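Local coordinates for protein ethylbenzene dehydrogenase alpha-subunit (Aromatoleum aromaticum, PDB 2IVF) that belongs to the molybdopterin oxidoreductase family, its fold holding a molybdenum atom, MGD, MD1 and an iron/sulfur cluster, at residues Ile444-Ser447 with Ser448-Tyr452; Ser255-Ser258 with Tyr259-Ser263; Asp284-Pro287 with Thr288-Ala291; Gly947-Glu950 with Gln951-Tyr954. One frame throughout, in Å; residues are numbered along the deposited sequence.

Contact 1: Ile444-Ser447 with Ser448-Tyr452; sequences IGFS and SAKSY. With MGD (2-amino-5,6-dimercapto-7-methyl-3,7,8a,9-tetrahydro-8-oxa-1,3,9,10-tetraaza-anthracen-4-one guanosine dinucleotide), chain M.
Lys450 doubles back over the peptide of Phe446, laying its methylenes along that carbonyl with CG 3.3 Å from Phe446 O. A bend at the last torsion (chi4 73°) then turns its amine inward, and Lys450 NZ donates to Phe446 O at 3.0 Å from well above the carbonyl plane. The same nitrogen sits close to Phe446 CB and reaches beyond the loop to Gly222 O and, as a salt bridge, to Asp223, so several acceptors fix its position beside MD1. Phe446 itself turns its ring away from the second segment, toward the dithiolene end of MGD, where its CD2 lies 3.5 Å from S12. Farther along, Ser451 OG reaches back to Ser447 O (2.8 Å), approaching with only a slight tilt from the carbonyl plane, while Ile444 CG2 packs on Ser448 CB at 3.6 Å. Two successive type I beta turns, Gly445 to Ser448 and Ser448 to Ser451, bring these groups together just after strand 440-444, at the edge of a parallel sheet. A water spans the first turn from Gly445 O to Ala449 N. The turn presents donors to the diphosphate of MGD: Phe446 N meets O2A at 2.9 Å, and Ser447 OG lies 2.7 Å from O2B, with the ribose O4' also in range of its single proton. Arg967 NE is also hydrogen-bonded to that hydroxyl. Within this loop the phosphates of MGD are met by a backbone N-H and a hydroxyl, while the lysine amine is held by Phe446 O, Gly222 O and Asp223, on the side of MD1.

Contact 2: Ser255-Ser258 with Tyr259-Ser263; sequences SNWS and YTYPS. With MGD (2-amino-5,6-dimercapto-7-methyl-3,7,8a,9-tetrahydro-8-oxa-1,3,9,10-tetraaza-anthracen-4-one guanosine dinucleotide), chain M.
Asn256 lays its amide over one face of the Tyr259 ring, ND2 sitting 3.1 Å from Tyr259 CG with the two planes 38° apart. Its CG is anti to the backbone N (chi1 -177°), which swings the amide back over the ring, and OD1 is held from outside by Thr288 OG1. The backbone of the same residue works in two directions: Asn256 N donates to the phosphate oxygen O1A of MGD, and Asn256 O receives Thr260 N at 2.8 Å, with a weaker bond from Tyr259 N. Thr260 OG1 grips O1A as well, at 2.8 Å. Asn256 occupies the N-cap position of the short helix 257-260, though its side chain makes no capping bond; the helix follows strand 249-253 of a four-stranded parallel sheet, and a phosphate at such a helix start, beyond the strand end, recalls nucleotide-binding alpha/beta folds. Trp257 comes next and presents a face to Tyr261 in a T-shaped (edge-to-face) pair, centroids 4.8 Å apart and planes at 87°. Tyr261 CD2 stands over the indole at 3.4 Å from CE2, while Tyr261 CB makes a CH-pi contact with the five-membered ring. Trp257 O also accepts Tyr261 N. Ser258 OG is hydrogen-bonded to Arg851. The carbonyls of Tyr259 and Thr260 leave the helix toward the pterin of MGD, Tyr259 O accepting from N19 at 2.8 Å and Thr260 O from N22 at 3.0 Å.

Contact 3: Asp284-Pro287 with Thr288-Ala291; sequences DFNP and TTPA. With MGD (2-amino-5,6-dimercapto-7-methyl-3,7,8a,9-tetrahydro-8-oxa-1,3,9,10-tetraaza-anthracen-4-one guanosine dinucleotide), chain M.
Asn286 O is gripped twice by Thr289: OG1 donates at 2.7 Å, nearly along the C=O axis, and Thr289 N at 3.0 Å from above the carbonyl plane. The second bond closes a type I beta turn from Asn286 to Thr289. Over it lies an Asx turn, in which Asn286 OD1 accepts Thr288 N at 3.0 Å; the side chain lies between its own backbone N and carbonyl carbon (chi1 90°), and this brings its amide alongside Thr288. The other end of that amide faces the cofactor, Asn286 ND2 donating to the ribose O3' of MGD at 3.0 Å. The amide therefore serves the turn through its oxygen and the cofactor through its nitrogen, and its rotation is fixed from both ends. Asp284 adds a second hold on the sugar, its OD1 accepting from O2' at 2.7 Å and also receiving Gln915 NE2. An acidic side chain on a ribose hydroxyl, in the loop after strand 277-281 of the parallel sheet, is consistent with a Rossmann-like nucleotide site. Farther out, the ring of Phe285, at the centre of an inverse gamma turn, is roofed by Thr289: CB makes a CH-pi contact 3.7 Å from the ring centroid, and OG1 sits over the same face. Phe285 also meets His295 and packs on Arg292 of the beta-subunit, while Phe144 of that subunit packs on Thr289 and Pro290. Where the 3-10 segment 289-291 sets off, Pro290 CD rests 3.1 Å from Pro287 O.

Contact 4: Gly947-Glu950 with Gln951-Tyr954; sequences GGYE and QFRY
Phe952 N donates to Tyr949 O at 2.9 Å, the bond that closes a type I beta turn from Tyr949 to Phe952 within the long connection between strands 915-917 and 969-975. A water lies beside the turn: it donates to Phe952 O at 2.8 Å and weakly accepts from Tyr949 N. The aromatic contact joins the two ends of the turn. Tyr949 and Phe952 run side by side with ring planes at 35° and centroids 4.9 Å apart, a tilted pairing that is neither stack nor T-shape. Tyr949 CD2 stands over the centre of the Phe952 ring, and Tyr949 CB touches Phe952 CD2 at 3.5 Å. Elsewhere Tyr949 is stacked on His808 and Phe952 on Tyr821, so each ring of the pair has a further stacking partner, and Tyr949 OH bonds to Asp817. Among the amide contacts, Gln951 lies alongside Tyr949 with OE1 3.7 Å from CD2; its chain bends at chi2 (-105°), bringing the amide back beside the ring, where His808 N donates to OE1 while NE2 reaches His230 O and Gln813. The charged groups are opposite in sign but do not meet: Glu950 OE2 and Arg953 NH1 stay 4.5 Å apart, beyond a salt bridge. Glu950 instead pairs with Lys354, and Arg953 NH2 donates to Gly233 O and Pro806 O. Across the turn the guanidinium presents a face to the backbone of Glu950, whose O lies 3.2 Å from Arg953 CZ.

Overall arrangement
Followed from the N terminus, the contacts come in series, none nested in or crossing another. Contact 2 spans the short helix after strand 249-253, contact 3 closes turns in the loop after strand 277-281, and contact 1 shapes the loop after strand 440-444, all three strands in one parallel sheet. Contact 2 touches both others: Ser258 N bonds to Thr288 OG1 of contact 3, and Ser255 packs on Gly445 of contact 1. Together the three hold MGD from guanosine ribose to pterin. Contact 4, which closes a turn before strand 969-975, lies on the opposite side of the chain's centre from contacts 2 and 3, its own centre about 33 Å from that of contact 2.

Contact 1: Ile444-Ser447 with Ser448-Tyr452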
# COMPACT_ATOMS: atom_id res chain seq x y z
N ILE A 444 15.77 -5.49 -8.58
CA ILE A 444 16.37 -5.37 -7.30
C ILE A 444 15.75 -4.19 -6.59
O ILE A 444 15.90 -3.04 -7.02
CB ILE A 444 17.88 -5.06 -7.41
CG1 ILE A 444 18.58 -6.05 -8.36
CG2 ILE A 444 18.53 -5.13 -6.02
CD1 ILE A 444 20.04 -5.73 -8.59
N GLY A 445 15.10 -4.47 -5.47
CA GLY A 445 14.47 -3.45 -4.68
C GLY A 445 15.42 -2.88 -3.67
O GLY A 445 16.59 -3.24 -3.57
N PHE A 446 14.87 -2.01 -2.87
CA PHE A 446 15.72 -1.20 -2.01
C PHE A 446 15.98 -1.83 -0.66
O PHE A 446 16.71 -1.24 0.17
CB PHE A 446 15.17 0.22 -1.94
CG PHE A 446 15.35 1.00 -3.22
CD1 PHE A 446 16.62 1.37 -3.66
CD2 PHE A 446 14.25 1.36 -3.98
CE1 PHE A 446 16.79 2.10 -4.86
CE2 PHE A 446 14.42 2.10 -5.18
CZ PHE A 446 15.70 2.46 -5.60
N SER A 447 15.52 -3.06 -0.47
CA SER A 447 16.05 -3.86 0.63
C SER A 447 17.50 -4.22 0.39
O SER A 447 18.20 -4.58 1.33
CB SER A 447 15.24 -5.13 0.83
OG SER A 447 14.08 -4.87 1.62
N SER A 448 17.96 -4.21 -0.86
CA SER A 448 19.39 -4.52 -1.11
C SER A 448 20.25 -3.45 -0.45
O SER A 448 21.26 -3.71 0.27
CB SER A 448 19.67 -4.56 -2.61
OG SER A 448 21.04 -4.91 -2.85
N ALA A 449 19.88 -2.20 -0.71
CA ALA A 449 20.70 -1.10 -0.15
C ALA A 449 20.61 -1.07 1.36
O ALA A 449 21.50 -0.61 2.03
CB ALA A 449 20.26 0.24 -0.69
N LYS A 450 19.52 -1.59 1.91
CA LYS A 450 19.36 -1.64 3.34
C LYS A 450 19.96 -2.90 3.93
O LYS A 450 19.67 -3.23 5.08
CB LYS A 450 17.89 -1.52 3.66
CG LYS A 450 17.35 -0.17 3.20
CD LYS A 450 15.84 -0.10 3.28
CE LYS A 450 15.30 1.16 2.68
NZ LYS A 450 15.37 1.19 1.21
N SER A 451 20.78 -3.61 3.17
CA SER A 451 21.53 -4.75 3.71
C SER A 451 22.97 -4.30 3.80
O SER A 451 23.47 -3.67 2.90
CB SER A 451 21.42 -5.98 2.81
OG SER A 451 20.05 -6.29 2.51
N TYR A 452 23.65 -4.66 4.88
CA TYR A 452 25.03 -4.21 5.10
C TYR A 452 25.91 -4.48 3.88
O TYR A 452 26.68 -3.61 3.44
CB TYR A 452 25.59 -4.94 6.30
CG TYR A 452 26.87 -4.40 6.88
CD1 TYR A 452 28.09 -4.73 6.32
CD2 TYR A 452 26.86 -3.63 8.04
CE1 TYR A 452 29.30 -4.27 6.90
CE2 TYR A 452 28.06 -3.18 8.61
CZ TYR A 452 29.26 -3.49 8.04
OH TYR A 452 30.46 -3.07 8.66
PB MGD M . 11.18 -3.40 -0.01
O1B MGD M . 9.76 -3.06 0.31
O2B MGD M . 12.17 -3.06 1.04
O3B MGD M . 11.74 -2.83 -1.36
O3A MGD M . 10.08 -1.14 -2.30
PA MGD M . 10.99 -2.37 -2.73
O1A MGD M . 10.07 -3.38 -3.26
O2A MGD M . 12.07 -1.92 -3.59
O5' MGD M . 11.30 -4.98 -0.29
C5' MGD M . 10.77 -5.91 0.68
C4' MGD M . 11.27 -7.32 0.37
O4' MGD M . 12.67 -7.40 0.61
C3' MGD M . 10.66 -8.15 1.48
O3' MGD M . 9.43 -8.66 0.98
C2' MGD M . 11.71 -9.25 1.69
O2' MGD M . 11.17 -10.52 1.29
C1' MGD M . 12.88 -8.81 0.78
N9 MGD M . 14.15 -9.04 1.50
C8 MGD M . 14.52 -8.58 2.71
N7 MGD M . 15.78 -8.96 2.99
C5 MGD M . 16.21 -9.66 1.91
C6 MGD M . 17.37 -10.34 1.57
O6 MGD M . 18.37 -10.46 2.29
N1 MGD M . 17.41 -10.95 0.31
C2 MGD M . 16.35 -10.95 -0.61
N2 MGD M . 16.48 -11.59 -1.83
N3 MGD M . 15.25 -10.26 -0.27
C4 MGD M . 15.17 -9.67 0.96
C10 MGD M . 10.62 -0.00 -1.73
C11 MGD M . 10.04 1.20 -2.43
O11 MGD M . 8.68 1.15 -2.30
C12 MGD M . 10.61 2.55 -1.96
S12 MGD M . 12.29 2.73 -1.46
C13 MGD M . 9.80 3.65 -1.94
S13 MGD M . 10.45 5.18 -1.44
C14 MGD M . 8.36 3.55 -2.32
N15 MGD M . 7.59 3.47 -1.05
C16 MGD M . 6.35 2.80 -0.98
C17 MGD M . 5.55 2.83 0.13
O17 MGD M . 5.88 3.45 1.17
N18 MGD M . 4.34 2.11 0.09
C19 MGD M . 3.93 1.41 -1.01
N19 MGD M . 2.75 0.76 -0.94
N20 MGD M . 4.76 1.37 -2.06
C21 MGD M . 5.92 2.06 -2.07
N22 MGD M . 6.75 2.01 -3.18
C23 MGD M . 8.17 2.21 -3.10
O HOH W 1 18.81 -1.37 -3.21

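Contact 2: Ser255-Ser258 with Tyr259-Ser263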
# COMPACT_ATOMS: atom_id res chain seq x y z
N SER A 255 12.77 -7.11 -3.00
CA SER A 255 11.71 -6.22 -3.46
C SER A 255 10.36 -6.94 -3.21
O SER A 255 10.35 -8.13 -2.92
CB SER A 255 11.93 -5.87 -4.93
OG SER A 255 11.66 -6.99 -5.77
N ASN A 256 9.26 -6.20 -3.30
CA ASN A 256 7.95 -6.73 -2.94
C ASN A 256 6.88 -5.93 -3.68
O ASN A 256 6.09 -5.20 -3.08
CB ASN A 256 7.76 -6.64 -1.44
CG ASN A 256 6.46 -7.24 -0.99
OD1 ASN A 256 5.88 -8.08 -1.66
ND2 ASN A 256 5.99 -6.78 0.14
N TRP A 257 6.92 -6.05 -5.00
CA TRP A 257 5.99 -5.32 -5.87
C TRP A 257 4.51 -5.40 -5.49
O TRP A 257 3.75 -4.47 -5.80
CB TRP A 257 6.15 -5.77 -7.29
CG TRP A 257 7.24 -5.10 -8.07
CD1 TRP A 257 8.35 -4.45 -7.58
CD2 TRP A 257 7.36 -5.08 -9.47
NE1 TRP A 257 9.12 -3.99 -8.61
CE2 TRP A 257 8.54 -4.37 -9.79
CE3 TRP A 257 6.56 -5.54 -10.49
CZ2 TRP A 257 8.93 -4.14 -11.12
CZ3 TRP A 257 6.94 -5.32 -11.78
CH2 TRP A 257 8.10 -4.61 -12.09
N SER A 258 4.05 -6.53 -4.93
CA SER A 258 2.67 -6.62 -4.46
C SER A 258 2.37 -5.42 -3.57
O SER A 258 1.37 -4.77 -3.71
CB SER A 258 2.44 -7.87 -3.66
OG SER A 258 1.13 -7.88 -3.10
N TYR A 259 3.25 -5.15 -2.63
CA TYR A 259 3.13 -3.98 -1.78
C TYR A 259 3.54 -2.70 -2.49
O TYR A 259 2.86 -1.67 -2.40
CB TYR A 259 4.04 -4.10 -0.56
CG TYR A 259 3.49 -4.96 0.56
CD1 TYR A 259 2.63 -6.03 0.31
CD2 TYR A 259 3.88 -4.72 1.85
CE1 TYR A 259 2.14 -6.79 1.37
CE2 TYR A 259 3.39 -5.46 2.92
CZ TYR A 259 2.53 -6.50 2.68
OH TYR A 259 2.09 -7.23 3.75
N THR A 260 4.66 -2.77 -3.19
CA THR A 260 5.40 -1.55 -3.53
C THR A 260 5.26 -1.02 -4.97
O THR A 260 5.68 0.11 -5.26
CB THR A 260 6.90 -1.74 -3.19
OG1 THR A 260 7.48 -2.67 -4.10
CG2 THR A 260 7.04 -2.20 -1.75
N TYR A 261 4.58 -1.76 -5.85
CA TYR A 261 4.35 -1.31 -7.23
C TYR A 261 3.05 -1.82 -7.75
O TYR A 261 2.97 -2.40 -8.82
CB TYR A 261 5.51 -1.79 -8.12
CG TYR A 261 5.74 -1.06 -9.43
CD1 TYR A 261 5.13 0.14 -9.74
CD2 TYR A 261 6.66 -1.55 -10.33
CE1 TYR A 261 5.40 0.80 -10.92
CE2 TYR A 261 6.94 -0.91 -11.49
CZ TYR A 261 6.34 0.29 -11.78
OH TYR A 261 6.67 0.92 -12.94
N PRO A 262 1.96 -1.57 -6.99
CA PRO A 262 0.66 -2.09 -7.41
C PRO A 262 0.15 -1.51 -8.70
O PRO A 262 -0.59 -2.18 -9.38
CB PRO A 262 -0.27 -1.75 -6.25
CG PRO A 262 0.40 -0.59 -5.53
CD PRO A 262 1.88 -0.81 -5.73
N SER A 263 0.58 -0.30 -9.07
CA SER A 263 0.10 0.31 -10.31
C SER A 263 0.58 -0.46 -11.52
O SER A 263 -0.10 -0.41 -12.54
CB SER A 263 0.49 1.78 -10.46
OG SER A 263 1.88 1.97 -10.47
PB MGD M . 11.18 -3.40 -0.01
O1B MGD M . 9.76 -3.06 0.31
O2B MGD M . 12.17 -3.06 1.04
O3B MGD M . 11.74 -2.83 -1.36
O3A MGD M . 10.08 -1.14 -2.30
PA MGD M . 10.99 -2.37 -2.73
O1A MGD M . 10.07 -3.38 -3.26
O2A MGD M . 12.07 -1.92 -3.59
O5' MGD M . 11.30 -4.98 -0.29
C5' MGD M . 10.77 -5.91 0.68
C4' MGD M . 11.27 -7.32 0.37
O4' MGD M . 12.67 -7.40 0.61
C3' MGD M . 10.66 -8.15 1.48
O3' MGD M . 9.43 -8.66 0.98
C2' MGD M . 11.71 -9.25 1.69
O2' MGD M . 11.17 -10.52 1.29
C1' MGD M . 12.88 -8.81 0.78
N9 MGD M . 14.15 -9.04 1.50
C8 MGD M . 14.52 -8.58 2.71
N7 MGD M . 15.78 -8.96 2.99
C5 MGD M . 16.21 -9.66 1.91
C6 MGD M . 17.37 -10.34 1.57
O6 MGD M . 18.37 -10.46 2.29
N1 MGD M . 17.41 -10.95 0.31
C2 MGD M . 16.35 -10.95 -0.61
N2 MGD M . 16.48 -11.59 -1.83
N3 MGD M . 15.25 -10.26 -0.27
C4 MGD M . 15.17 -9.67 0.96
C10 MGD M . 10.62 -0.00 -1.73
C11 MGD M . 10.04 1.20 -2.43
O11 MGD M . 8.68 1.15 -2.30
C12 MGD M . 10.61 2.55 -1.96
S12 MGD M . 12.29 2.73 -1.46
C13 MGD M . 9.80 3.65 -1.94
S13 MGD M . 10.45 5.18 -1.44
C14 MGD M . 8.36 3.55 -2.32
N15 MGD M . 7.59 3.47 -1.05
C16 MGD M . 6.35 2.80 -0.98
C17 MGD M . 5.55 2.83 0.13
O17 MGD M . 5.88 3.45 1.17
N18 MGD M . 4.34 2.11 0.09
C19 MGD M . 3.93 1.41 -1.01
N19 MGD M . 2.75 0.76 -0.94
N20 MGD M . 4.76 1.37 -2.06
C21 MGD M . 5.92 2.06 -2.07
N22 MGD M . 6.75 2.01 -3.18
C23 MGD M . 8.17 2.21 -3.10

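Contact 3: Asp284-Pro287 with Thr288-Ala291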
# COMPACT_ATOMS: atom_id res chain seq x y z
N ASP A 284 11.47 -14.75 2.95
CA ASP A 284 10.10 -15.17 3.18
C ASP A 284 9.41 -15.43 1.85
O ASP A 284 9.77 -14.87 0.81
CB ASP A 284 9.31 -14.14 3.99
CG ASP A 284 9.37 -12.72 3.40
OD1 ASP A 284 10.47 -12.21 3.21
OD2 ASP A 284 8.31 -12.11 3.21
N PHE A 285 8.42 -16.29 1.89
CA PHE A 285 7.54 -16.49 0.72
C PHE A 285 6.68 -15.25 0.68
O PHE A 285 5.58 -15.25 1.20
CB PHE A 285 6.70 -17.76 0.93
CG PHE A 285 5.91 -18.21 -0.27
CD1 PHE A 285 6.54 -18.58 -1.46
CD2 PHE A 285 4.54 -18.32 -0.19
CE1 PHE A 285 5.80 -19.04 -2.54
CE2 PHE A 285 3.80 -18.79 -1.28
CZ PHE A 285 4.43 -19.15 -2.43
N ASN A 286 7.19 -14.18 0.06
CA ASN A 286 6.70 -12.83 0.30
C ASN A 286 5.42 -12.51 -0.50
O ASN A 286 4.93 -13.36 -1.27
CB ASN A 286 7.88 -11.82 0.13
CG ASN A 286 8.05 -11.30 -1.29
OD1 ASN A 286 7.39 -11.74 -2.22
ND2 ASN A 286 8.99 -10.35 -1.46
N PRO A 287 4.81 -11.37 -0.23
CA PRO A 287 3.52 -11.03 -0.84
C PRO A 287 3.47 -10.97 -2.36
O PRO A 287 2.38 -10.92 -2.90
CB PRO A 287 3.17 -9.67 -0.20
CG PRO A 287 3.84 -9.74 1.13
CD PRO A 287 5.19 -10.39 0.80
N THR A 288 4.63 -11.00 -3.02
CA THR A 288 4.70 -10.96 -4.49
C THR A 288 4.65 -12.38 -5.08
O THR A 288 4.49 -12.57 -6.29
CB THR A 288 5.93 -10.14 -4.89
OG1 THR A 288 5.81 -8.81 -4.33
CG2 THR A 288 6.08 -10.00 -6.40
N THR A 289 4.77 -13.39 -4.22
CA THR A 289 4.84 -14.78 -4.70
C THR A 289 3.63 -15.33 -5.41
O THR A 289 3.72 -16.34 -6.05
CB THR A 289 5.28 -15.74 -3.58
OG1 THR A 289 4.34 -15.67 -2.48
CG2 THR A 289 6.72 -15.38 -3.14
N PRO A 290 2.46 -14.71 -5.27
CA PRO A 290 1.33 -15.16 -6.11
C PRO A 290 1.55 -15.03 -7.60
O PRO A 290 0.89 -15.73 -8.37
CB PRO A 290 0.20 -14.23 -5.69
CG PRO A 290 0.56 -13.90 -4.23
CD PRO A 290 2.03 -13.70 -4.29
N ALA A 291 2.43 -14.11 -7.99
CA ALA A 291 2.88 -14.03 -9.37
C ALA A 291 4.11 -14.87 -9.74
O ALA A 291 4.56 -14.81 -10.88
CB ALA A 291 3.12 -12.57 -9.74
PB MGD M . 11.18 -3.40 -0.01
O1B MGD M . 9.76 -3.06 0.31
O2B MGD M . 12.17 -3.06 1.04
O3B MGD M . 11.74 -2.83 -1.36
O3A MGD M . 10.08 -1.14 -2.30
PA MGD M . 10.99 -2.37 -2.73
O1A MGD M . 10.07 -3.38 -3.26
O2A MGD M . 12.07 -1.92 -3.59
O5' MGD M . 11.30 -4.98 -0.29
C5' MGD M . 10.77 -5.91 0.68
C4' MGD M . 11.27 -7.32 0.37
O4' MGD M . 12.67 -7.40 0.61
C3' MGD M . 10.66 -8.15 1.48
O3' MGD M . 9.43 -8.66 0.98
C2' MGD M . 11.71 -9.25 1.69
O2' MGD M . 11.17 -10.52 1.29
C1' MGD M . 12.88 -8.81 0.78
N9 MGD M . 14.15 -9.04 1.50
C8 MGD M . 14.52 -8.58 2.71
N7 MGD M . 15.78 -8.96 2.99
C5 MGD M . 16.21 -9.66 1.91
C6 MGD M . 17.37 -10.34 1.57
O6 MGD M . 18.37 -10.46 2.29
N1 MGD M . 17.41 -10.95 0.31
C2 MGD M . 16.35 -10.95 -0.61
N2 MGD M . 16.48 -11.59 -1.83
N3 MGD M . 15.25 -10.26 -0.27
C4 MGD M . 15.17 -9.67 0.96
C10 MGD M . 10.62 -0.00 -1.73
C11 MGD M . 10.04 1.20 -2.43
O11 MGD M . 8.68 1.15 -2.30
C12 MGD M . 10.61 2.55 -1.96
S12 MGD M . 12.29 2.73 -1.46
C13 MGD M . 9.80 3.65 -1.94
S13 MGD M . 10.45 5.18 -1.44
C14 MGD M . 8.36 3.55 -2.32
N15 MGD M . 7.59 3.47 -1.05
C16 MGD M . 6.35 2.80 -0.98
C17 MGD M . 5.55 2.83 0.13
O17 MGD M . 5.88 3.45 1.17
N18 MGD M . 4.34 2.11 0.09
C19 MGD M . 3.93 1.41 -1.01
N19 MGD M . 2.75 0.76 -0.94
N20 MGD M . 4.76 1.37 -2.06
C21 MGD M . 5.92 2.06 -2.07
N22 MGD M . 6.75 2.01 -3.18
C23 MGD M . 8.17 2.21 -3.10

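Contact 4: Gly947-Glu950 with Gln951-Tyr954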
# COMPACT_ATOMS: atom_id res chain seq x y z
N GLY A 947 38.01 6.21 -1.16
CA GLY A 947 38.21 7.04 -2.33
C GLY A 947 39.42 6.53 -3.09
O GLY A 947 39.80 5.36 -2.96
N GLY A 948 40.01 7.39 -3.90
CA GLY A 948 41.21 7.04 -4.66
C GLY A 948 40.94 5.94 -5.67
O GLY A 948 41.79 5.09 -5.91
N TYR A 949 39.73 5.94 -6.23
CA TYR A 949 39.36 4.98 -7.25
C TYR A 949 38.22 5.59 -8.05
O TYR A 949 37.26 6.10 -7.50
CB TYR A 949 38.86 3.70 -6.61
CG TYR A 949 39.17 2.41 -7.31
CD1 TYR A 949 40.48 2.01 -7.46
CD2 TYR A 949 38.15 1.57 -7.76
CE1 TYR A 949 40.78 0.84 -8.05
CE2 TYR A 949 38.44 0.37 -8.36
CZ TYR A 949 39.78 0.02 -8.51
OH TYR A 949 40.14 -1.14 -9.07
N GLU A 950 38.29 5.48 -9.36
CA GLU A 950 37.33 6.16 -10.21
C GLU A 950 35.89 6.05 -9.73
O GLU A 950 35.20 7.07 -9.56
CB GLU A 950 37.44 5.62 -11.64
CG GLU A 950 36.63 6.46 -12.58
CD GLU A 950 37.27 6.68 -13.91
OE1 GLU A 950 38.48 6.37 -14.10
OE2 GLU A 950 36.53 7.20 -14.78
N GLN A 951 35.43 4.83 -9.52
CA GLN A 951 34.02 4.63 -9.22
C GLN A 951 33.69 4.73 -7.72
O GLN A 951 32.55 4.55 -7.33
CB GLN A 951 33.52 3.30 -9.75
CG GLN A 951 34.23 2.05 -9.23
CD GLN A 951 35.14 1.49 -10.29
OE1 GLN A 951 36.03 2.20 -10.76
NE2 GLN A 951 34.92 0.25 -10.69
N PHE A 952 34.69 4.99 -6.90
CA PHE A 952 34.50 5.25 -5.48
C PHE A 952 34.41 6.75 -5.29
O PHE A 952 35.43 7.45 -5.29
CB PHE A 952 35.63 4.64 -4.66
CG PHE A 952 35.71 3.11 -4.71
CD1 PHE A 952 34.72 2.34 -5.29
CD2 PHE A 952 36.79 2.46 -4.13
CE1 PHE A 952 34.83 0.96 -5.32
CE2 PHE A 952 36.91 1.08 -4.16
CZ PHE A 952 35.93 0.33 -4.75
N ARG A 953 33.19 7.26 -5.13
CA ARG A 953 32.96 8.72 -5.12
C ARG A 953 31.59 9.08 -4.61
O ARG A 953 30.71 8.24 -4.50
CB ARG A 953 33.13 9.31 -6.51
CG ARG A 953 32.14 8.81 -7.53
CD ARG A 953 32.68 8.91 -8.99
NE ARG A 953 32.06 7.91 -9.90
CZ ARG A 953 32.47 7.68 -11.14
NH1 ARG A 953 33.49 8.34 -11.64
NH2 ARG A 953 31.87 6.77 -11.90
N TYR A 954 31.42 10.36 -4.30
CA TYR A 954 30.14 10.86 -3.88
C TYR A 954 29.74 12.05 -4.73
O TYR A 954 30.51 13.00 -4.94
CB TYR A 954 30.16 11.27 -2.39
CG TYR A 954 28.88 11.98 -1.99
CD1 TYR A 954 27.66 11.31 -1.99
CD2 TYR A 954 28.86 13.35 -1.72
CE1 TYR A 954 26.45 11.96 -1.66
CE2 TYR A 954 27.66 14.00 -1.37
CZ TYR A 954 26.47 13.31 -1.37
OH TYR A 954 25.28 13.95 -1.05
O HOH W 2 37.88 8.77 -5.90